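Local coordinates for B-agarase (Saccharophagus degradans, PDB 4BQ2), which hydrolyses the beta-1,4 linkages of agarose as a family 50 glycoside hydrolase, acting as an exo-beta-agarase, at residues 316-319 against 320-323; 354-357 against 358-361; 561-565 against 566-570. One frame throughout, in Å; residues are numbered along the deposited sequence.

Contacts 1 and 2 belong to one neighbourhood, with centres about 16 Å apart: Leu-323 CD2 lies 3.5 Å from Asn-360 ND2, and strand 359-362, which begins in contact 2, packs against the loop of contact 1. Both are short 3-10 turns, but contact 1 is a partly buried loop rich in charge, whereas contact 2 is buried and sets a histidine at the end of the turn and a tyrosine at the start of a strand. Contact 3 is a surface contact, about 55 Å from contact 2 between centres and across the middle of the chain. It starts helix 565-593, where a threonine hydroxyl cap and leucine packing dominate and charged side chains reach outward to neighbouring helices.

Contact 1. Residues 316-319 against 320-323; sequences TPED and SKGL
Ser-320 and Lys-321 fold back on Thr-316 to Asp-319 round a tight 3-10 turn. Its closely packed part is the backbone: Ser-320 N gives a hydrogen bond of 2.9 Å to Pro-317 O, and Lys-321 N gives one of 3.2 Å to Glu-318 O, the second donor standing 66° out of the carbonyl plane, as the tight curl demands. Proline, which has no N-H to offer, suits the entrance of such a turn. Over this core the CG2 methyl of Thr-316 rests 3.5 Å from Ser-320 O and 3.7 Å from Lys-321 CD. The lysine chain, bent at chi2 and chi3 (both -79°), curls back over the turn, so that its methylenes lie against Thr-316 and the turn carbonyls while its ammonium reaches Asp-314 in a salt bridge.

The Glu-318 side chain, bent at chi2, runs across that of Lys-321. Its OE1 is 3.8 Å from Lys-321 CG but 6.0 Å from Lys-321 NZ, and its carboxylate is held instead by Arg-310 and Arg-363. The looser side is that of Asp-319. Here Ser-320 OG donates to Asp-319 OD1 over 2.8 Å, coming from above the carboxylate plane, while Arg-290 also bonds to the serine oxygen. Serine is small enough to be buried here and still serve both partners. The chemistry sets the two acids apart: Glu-318, salt-bridged through both oxygens, is probably kept ionised by its arginines, whereas Asp-319 has one oxygen, OD1, shared between the serine and a bound glycerol, probably from the crystallisation liquor.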
loop_
_atom_site.group_PDB
_atom_site.type_symbol
_atom_site.label_atom_id
_atom_site.label_comp_id
_atom_site.label_asym_id
_atom_site.label_seq_id
_atom_site.Cartn_x
_atom_site.Cartn_y
_atom_site.Cartn_z
ATOM N N THR A 316 10.308 -18.169 0.557
ATOM C CA THR A 316 9.126 -17.448 0.104
ATOM C C THR A 316 8.036 -17.445 1.188
ATOM O O THR A 316 7.596 -18.519 1.633
ATOM C CB THR A 316 8.605 -18.057 -1.215
ATOM O OG1 THR A 316 9.674 -18.060 -2.185
ATOM C CG2 THR A 316 7.383 -17.273 -1.758
ATOM N N PRO A 317 7.617 -16.239 1.631
ATOM C CA PRO A 317 6.581 -16.141 2.630
ATOM C C PRO A 317 5.238 -16.545 2.023
ATOM O O PRO A 317 5.041 -16.465 0.796
ATOM C CB PRO A 317 6.585 -14.656 3.050
ATOM C CG PRO A 317 7.260 -13.930 1.949
ATOM C CD PRO A 317 8.066 -14.920 1.150
ATOM N N GLU A 318 4.334 -16.975 2.897
ATOM C CA GLU A 318 3.079 -17.610 2.486
ATOM C C GLU A 318 2.281 -16.709 1.556
ATOM O O GLU A 318 1.745 -17.174 0.557
ATOM C CB GLU A 318 2.244 -18.024 3.715
ATOM C CG GLU A 318 0.974 -18.821 3.364
ATOM C CD GLU A 318 1.236 -20.274 2.922
ATOM O OE1 GLU A 318 2.432 -20.666 2.746
ATOM O OE2 GLU A 318 0.236 -21.037 2.731
ATOM N N ASP A 319 2.232 -15.414 1.870
ATOM C CA ASP A 319 1.530 -14.438 1.033
ATOM C C ASP A 319 2.002 -14.411 -0.447
ATOM O O ASP A 319 1.231 -14.102 -1.360
ATOM C CB ASP A 319 1.652 -13.046 1.668
ATOM C CG ASP A 319 3.076 -12.531 1.657
ATOM O OD1 ASP A 319 3.459 -11.854 0.653
ATOM O OD2 ASP A 319 3.797 -12.793 2.644
ATOM N N SER A 320 3.265 -14.778 -0.674
ATOM C CA SER A 320 3.909 -14.666 -1.991
ATOM C C SER A 320 4.112 -16.035 -2.642
ATOM O O SER A 320 4.703 -16.128 -3.719
ATOM C CB SER A 320 5.261 -13.927 -1.879
ATOM O OG SER A 320 5.069 -12.572 -1.504
ATOM N N LYS A 321 3.562 -17.084 -2.026
ATOM C CA LYS A 321 3.617 -18.428 -2.604
ATOM C C LYS A 321 2.730 -18.543 -3.830
ATOM O O LYS A 321 1.802 -17.764 -4.010
ATOM C CB LYS A 321 3.237 -19.504 -1.571
ATOM C CG LYS A 321 4.241 -19.584 -0.420
ATOM C CD LYS A 321 5.486 -20.359 -0.809
ATOM C CE LYS A 321 5.241 -21.874 -0.771
ATOM N NZ LYS A 321 6.455 -22.616 -1.222
ATOM N N GLY A 322 3.026 -19.512 -4.685
ATOM C CA GLY A 322 2.105 -19.810 -5.790
ATOM C C GLY A 322 0.746 -20.176 -5.208
ATOM O O GLY A 322 0.660 -20.546 -4.020
ATOM N N LEU A 323 -0.306 -20.071 -6.022
ATOM C CA LEU A 323 -1.626 -20.630 -5.656
ATOM C C LEU A 323 -1.505 -22.155 -5.417
ATOM O O LEU A 323 -0.924 -22.878 -6.235
ATOM C CB LEU A 323 -2.696 -20.310 -6.711
ATOM C CG LEU A 323 -3.100 -18.831 -6.900
ATOM C CD1 LEU A 323 -4.237 -18.683 -7.911
ATOM C CD2 LEU A 323 -3.496 -18.181 -5.577
#

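Contact 2. Residues 354-357 against 358-361; sequences PLAN and HYNY
With chi1 of His-358 at -56°, its CG lies beside the backbone N and the imidazole swings back over the turn, where Leu-355 and Asn-357 meet it. Tyr-359 uses a similar torsion, chi1 -80°, to lay its ring beside Ala-356. The Leu-355 CD2 methyl touches His-358 CD2 at 4.0 Å, the two side chains crossing at a slant, and Leu-355 O sits near the ring plane, 3.4 Å from the same His-358 CD2. The amide of Asn-357 runs alongside the imidazole in the same direction and covers one face near the rim, its plane turned 51° from that of the ring. A histidine suits this place because both ring nitrogens are used: ND1 bonds to Ser-380 and NE2 to Glu-384, both on helix 378-387, which fixes the rotation of the ring and joins the turn to that helix.

In the backbone, His-358 N donates to Leu-355 O over 3.3 Å, and Tyr-359 N makes a weak bond of 3.4 Å to Ala-356 O. That same carbonyl oxygen lies at the tyrosine edge, 3.2 Å from Tyr-359 CD2, and the small CB of Ala-356 adds a looser apolar contact, 4.4 Å from Tyr-359 CD2. The phenol is held by Pro-349 O, and Tyr-376 meets the ring edge-to-face. The whole is a 3-10 turn that runs directly into an edge strand, 359-362, which pairs with strand 373-376 in a four-stranded antiparallel sheet.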
loop_
_atom_site.group_PDB
_atom_site.type_symbol
_atom_site.label_atom_id
_atom_site.label_comp_id
_atom_site.label_asym_id
_atom_site.label_seq_id
_atom_site.Cartn_x
_atom_site.Cartn_y
_atom_site.Cartn_z
ATOM N N PRO A 354 -14.977 -27.666 -14.366
ATOM C CA PRO A 354 -13.727 -27.291 -15.034
ATOM C C PRO A 354 -12.992 -26.141 -14.321
ATOM O O PRO A 354 -11.753 -26.100 -14.375
ATOM C CB PRO A 354 -14.185 -26.871 -16.433
ATOM C CG PRO A 354 -15.455 -27.621 -16.648
ATOM C CD PRO A 354 -16.121 -27.669 -15.305
ATOM N N LEU A 355 -13.720 -25.259 -13.616
ATOM C CA LEU A 355 -13.057 -24.143 -12.894
ATOM C C LEU A 355 -12.615 -24.432 -11.448
ATOM O O LEU A 355 -12.195 -23.517 -10.722
ATOM C CB LEU A 355 -13.860 -22.837 -12.993
ATOM C CG LEU A 355 -14.148 -22.388 -14.431
ATOM C CD1 LEU A 355 -15.145 -21.235 -14.465
ATOM C CD2 LEU A 355 -12.896 -22.012 -15.244
ATOM N N ALA A 356 -12.662 -25.704 -11.035
ATOM C CA ALA A 356 -12.262 -26.055 -9.668
ATOM C C ALA A 356 -10.753 -25.963 -9.419
ATOM O O ALA A 356 -10.305 -25.903 -8.271
ATOM C CB ALA A 356 -12.802 -27.425 -9.261
ATOM N N ASN A 357 -9.951 -25.899 -10.471
ATOM C CA ASN A 357 -8.513 -25.750 -10.238
ATOM C C ASN A 357 -8.124 -24.330 -9.764
ATOM O O ASN A 357 -6.951 -24.056 -9.489
ATOM C CB ASN A 357 -7.708 -26.172 -11.463
ATOM C CG ASN A 357 -8.033 -25.338 -12.675
ATOM O OD1 ASN A 357 -9.156 -25.374 -13.200
ATOM N ND2 ASN A 357 -7.059 -24.549 -13.113
ATOM N N HIS A 358 -9.095 -23.432 -9.647
ATOM C CA HIS A 358 -8.772 -22.064 -9.277
ATOM C C HIS A 358 -8.934 -21.830 -7.775
ATOM O O HIS A 358 -8.786 -20.711 -7.293
ATOM C CB HIS A 358 -9.494 -21.046 -10.184
ATOM C CG HIS A 358 -9.211 -21.259 -11.645
ATOM N ND1 HIS A 358 -8.038 -20.847 -12.245
ATOM C CD2 HIS A 358 -9.921 -21.889 -12.610
ATOM C CE1 HIS A 358 -8.048 -21.196 -13.518
ATOM N NE2 HIS A 358 -9.180 -21.832 -13.767
ATOM N N TYR A 359 -9.227 -22.906 -7.045
ATOM C CA TYR A 359 -9.144 -22.905 -5.590
ATOM C C TYR A 359 -7.695 -22.754 -5.121
ATOM O O TYR A 359 -6.755 -23.155 -5.812
ATOM C CB TYR A 359 -9.754 -24.170 -5.002
ATOM C CG TYR A 359 -11.269 -24.130 -4.931
ATOM C CD1 TYR A 359 -11.923 -23.255 -4.060
ATOM C CD2 TYR A 359 -12.055 -24.992 -5.719
ATOM C CE1 TYR A 359 -13.311 -23.218 -3.992
ATOM C CE2 TYR A 359 -13.439 -24.953 -5.651
ATOM C CZ TYR A 359 -14.055 -24.071 -4.780
ATOM O OH TYR A 359 -15.438 -24.033 -4.718
ATOM N N ASN A 360 -7.546 -22.157 -3.945
ATOM C CA ASN A 360 -6.258 -21.903 -3.313
ATOM C C ASN A 360 -6.422 -22.289 -1.844
ATOM O O ASN A 360 -7.562 -22.415 -1.341
ATOM C CB ASN A 360 -5.906 -20.407 -3.456
ATOM C CG ASN A 360 -4.570 -20.035 -2.804
ATOM O OD1 ASN A 360 -3.631 -20.832 -2.763
ATOM N ND2 ASN A 360 -4.481 -18.808 -2.302
ATOM N N TYR A 361 -5.304 -22.508 -1.162
ATOM C CA TYR A 361 -5.331 -22.639 0.291
ATOM C C TYR A 361 -4.187 -21.829 0.898
ATOM O O TYR A 361 -3.029 -22.000 0.507
ATOM C CB TYR A 361 -5.237 -24.100 0.736
ATOM C CG TYR A 361 -5.509 -24.244 2.216
ATOM C CD1 TYR A 361 -6.818 -24.413 2.692
ATOM C CD2 TYR A 361 -4.471 -24.159 3.156
ATOM C CE1 TYR A 361 -7.070 -24.518 4.051
ATOM C CE2 TYR A 361 -4.727 -24.260 4.526
ATOM C CZ TYR A 361 -6.033 -24.431 4.962
ATOM O OH TYR A 361 -6.302 -24.523 6.318
#

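Contact 3. Residues 561-565 against 566-570; sequences LPVTD and TLRAD
Thr-564 and Leu-567 meet where helix 565-593 begins, and the hydrogen bonds there are those of an N-cap. Thr-564 OG1 is placed between the backbone N and the carbonyl carbon by chi1 of 59° to accept a weak capping bond of 3.5 Å from Leu-567 N. Threonine fits the N-cap because its short hydroxyl can reach an amide of the first turn, which has no helical carbonyl ahead of it. The regular helical bonds follow: Arg-568 N to Thr-564 O at 2.8 Å, almost straight at 170°, and Ala-569 N to Asp-565 O at 3.0 Å. Asp-565, in the first turn, puts a negative charge near the helix start, where it probably suits the helix dipole.

Van der Waals contacts join the lead-in to the helix. Leu-567 CD1 makes an apolar contact with Leu-561 CB at 3.8 Å, the side chains crossing at about a right angle, and also approaches Pro-562 O at 3.3 Å. A leucine suits this buried spot, its branched end reaching the lead-in segment. Val-563 CG1 lies over one face of the Arg-568 guanidinium, near its rim and 4.0 Å from NH2.

Of the polar ends, Arg-568 forms a salt bridge with Asp-500 of helix 500-503, and Thr-566 OG1 bonds to Ala-541 O in helix 535-542. Asp-570, one turn further on, pairs with Lys-531 of helix 519-532, so the start of helix 565-593 is tied to three neighbouring helices.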
loop_
_atom_site.group_PDB
_atom_site.type_symbol
_atom_site.label_atom_id
_atom_site.label_comp_id
_atom_site.label_asym_id
_atom_site.label_seq_id
_atom_site.Cartn_x
_atom_site.Cartn_y
_atom_site.Cartn_z
ATOM N N LEU A 561 11.230 6.975 30.122
ATOM C CA LEU A 561 11.987 8.238 30.224
ATOM C C LEU A 561 11.584 9.243 29.142
ATOM O O LEU A 561 11.363 8.860 27.985
ATOM C CB LEU A 561 13.503 7.994 30.121
ATOM C CG LEU A 561 14.141 6.922 31.024
ATOM C CD1 LEU A 561 15.619 6.691 30.702
ATOM C CD2 LEU A 561 13.947 7.306 32.490
ATOM N N PRO A 562 11.522 10.543 29.499
ATOM C CA PRO A 562 11.230 11.550 28.469
ATOM C C PRO A 562 12.387 11.614 27.484
ATOM O O PRO A 562 13.542 11.385 27.871
ATOM C CB PRO A 562 11.104 12.857 29.259
ATOM C CG PRO A 562 11.832 12.632 30.548
ATOM C CD PRO A 562 11.831 11.143 30.816
ATOM N N VAL A 563 12.095 11.891 26.220
ATOM C CA VAL A 563 13.165 12.015 25.230
ATOM C C VAL A 563 13.920 13.331 25.442
ATOM O O VAL A 563 13.347 14.410 25.324
ATOM C CB VAL A 563 12.665 11.915 23.771
ATOM C CG1 VAL A 563 13.841 11.694 22.837
ATOM C CG2 VAL A 563 11.665 10.768 23.603
ATOM N N THR A 564 15.196 13.213 25.790
ATOM C CA THR A 564 16.085 14.361 26.013
ATOM C C THR A 564 17.148 14.370 24.916
ATOM O O THR A 564 17.202 13.438 24.102
ATOM C CB THR A 564 16.792 14.260 27.378
ATOM O OG1 THR A 564 17.547 13.038 27.424
ATOM C CG2 THR A 564 15.792 14.311 28.504
ATOM N N ASP A 565 18.021 15.381 24.921
ATOM C CA ASP A 565 19.085 15.498 23.906
ATOM C C ASP A 565 19.990 14.285 23.878
ATOM O O ASP A 565 20.332 13.789 22.800
ATOM C CB ASP A 565 19.903 16.777 24.135
ATOM C CG ASP A 565 19.065 18.045 23.910
ATOM O OD1 ASP A 565 18.095 17.963 23.125
ATOM O OD2 ASP A 565 19.333 19.100 24.540
ATOM N N THR A 566 20.402 13.814 25.060
ATOM C CA THR A 566 21.336 12.686 25.123
ATOM C C THR A 566 20.634 11.401 24.680
ATOM O O THR A 566 21.186 10.667 23.852
ATOM C CB THR A 566 21.993 12.504 26.527
ATOM O OG1 THR A 566 20.977 12.466 27.530
ATOM C CG2 THR A 566 22.931 13.653 26.851
ATOM N N LEU A 567 19.430 11.135 25.213
ATOM C CA LEU A 567 18.659 9.970 24.790
ATOM C C LEU A 567 18.390 9.993 23.286
ATOM O O LEU A 567 18.638 9.002 22.597
ATOM C CB LEU A 567 17.335 9.833 25.580
ATOM C CG LEU A 567 17.457 9.239 26.985
ATOM C CD1 LEU A 567 16.111 9.301 27.703
ATOM C CD2 LEU A 567 18.000 7.804 26.939
ATOM N N ARG A 568 17.967 11.133 22.740
ATOM C CA ARG A 568 17.812 11.212 21.288
ATOM C C ARG A 568 19.111 10.878 20.504
ATOM O O ARG A 568 19.086 10.090 19.537
ATOM C CB ARG A 568 17.287 12.588 20.878
ATOM C CG ARG A 568 17.018 12.692 19.400
ATOM C CD ARG A 568 16.599 14.114 19.011
ATOM N NE ARG A 568 15.496 14.585 19.852
ATOM C CZ ARG A 568 14.207 14.344 19.616
ATOM N NH1 ARG A 568 13.841 13.643 18.541
ATOM N NH2 ARG A 568 13.283 14.801 20.460
ATOM N N ALA A 569 20.236 11.466 20.919
ATOM C CA ALA A 569 21.522 11.228 20.246
ATOM C C ALA A 569 21.870 9.745 20.272
ATOM O O ALA A 569 22.346 9.186 19.276
ATOM C CB ALA A 569 22.637 12.046 20.897
ATOM N N ASP A 570 21.616 9.113 21.407
ATOM C CA ASP A 570 21.864 7.695 21.595
ATOM C C ASP A 570 20.931 6.810 20.773
ATOM O O ASP A 570 21.381 5.807 20.165
ATOM C CB ASP A 570 21.816 7.320 23.087
ATOM C CG ASP A 570 23.023 7.870 23.866
ATOM O OD1 ASP A 570 24.049 8.172 23.230
ATOM O OD2 ASP A 570 22.946 7.990 25.106
#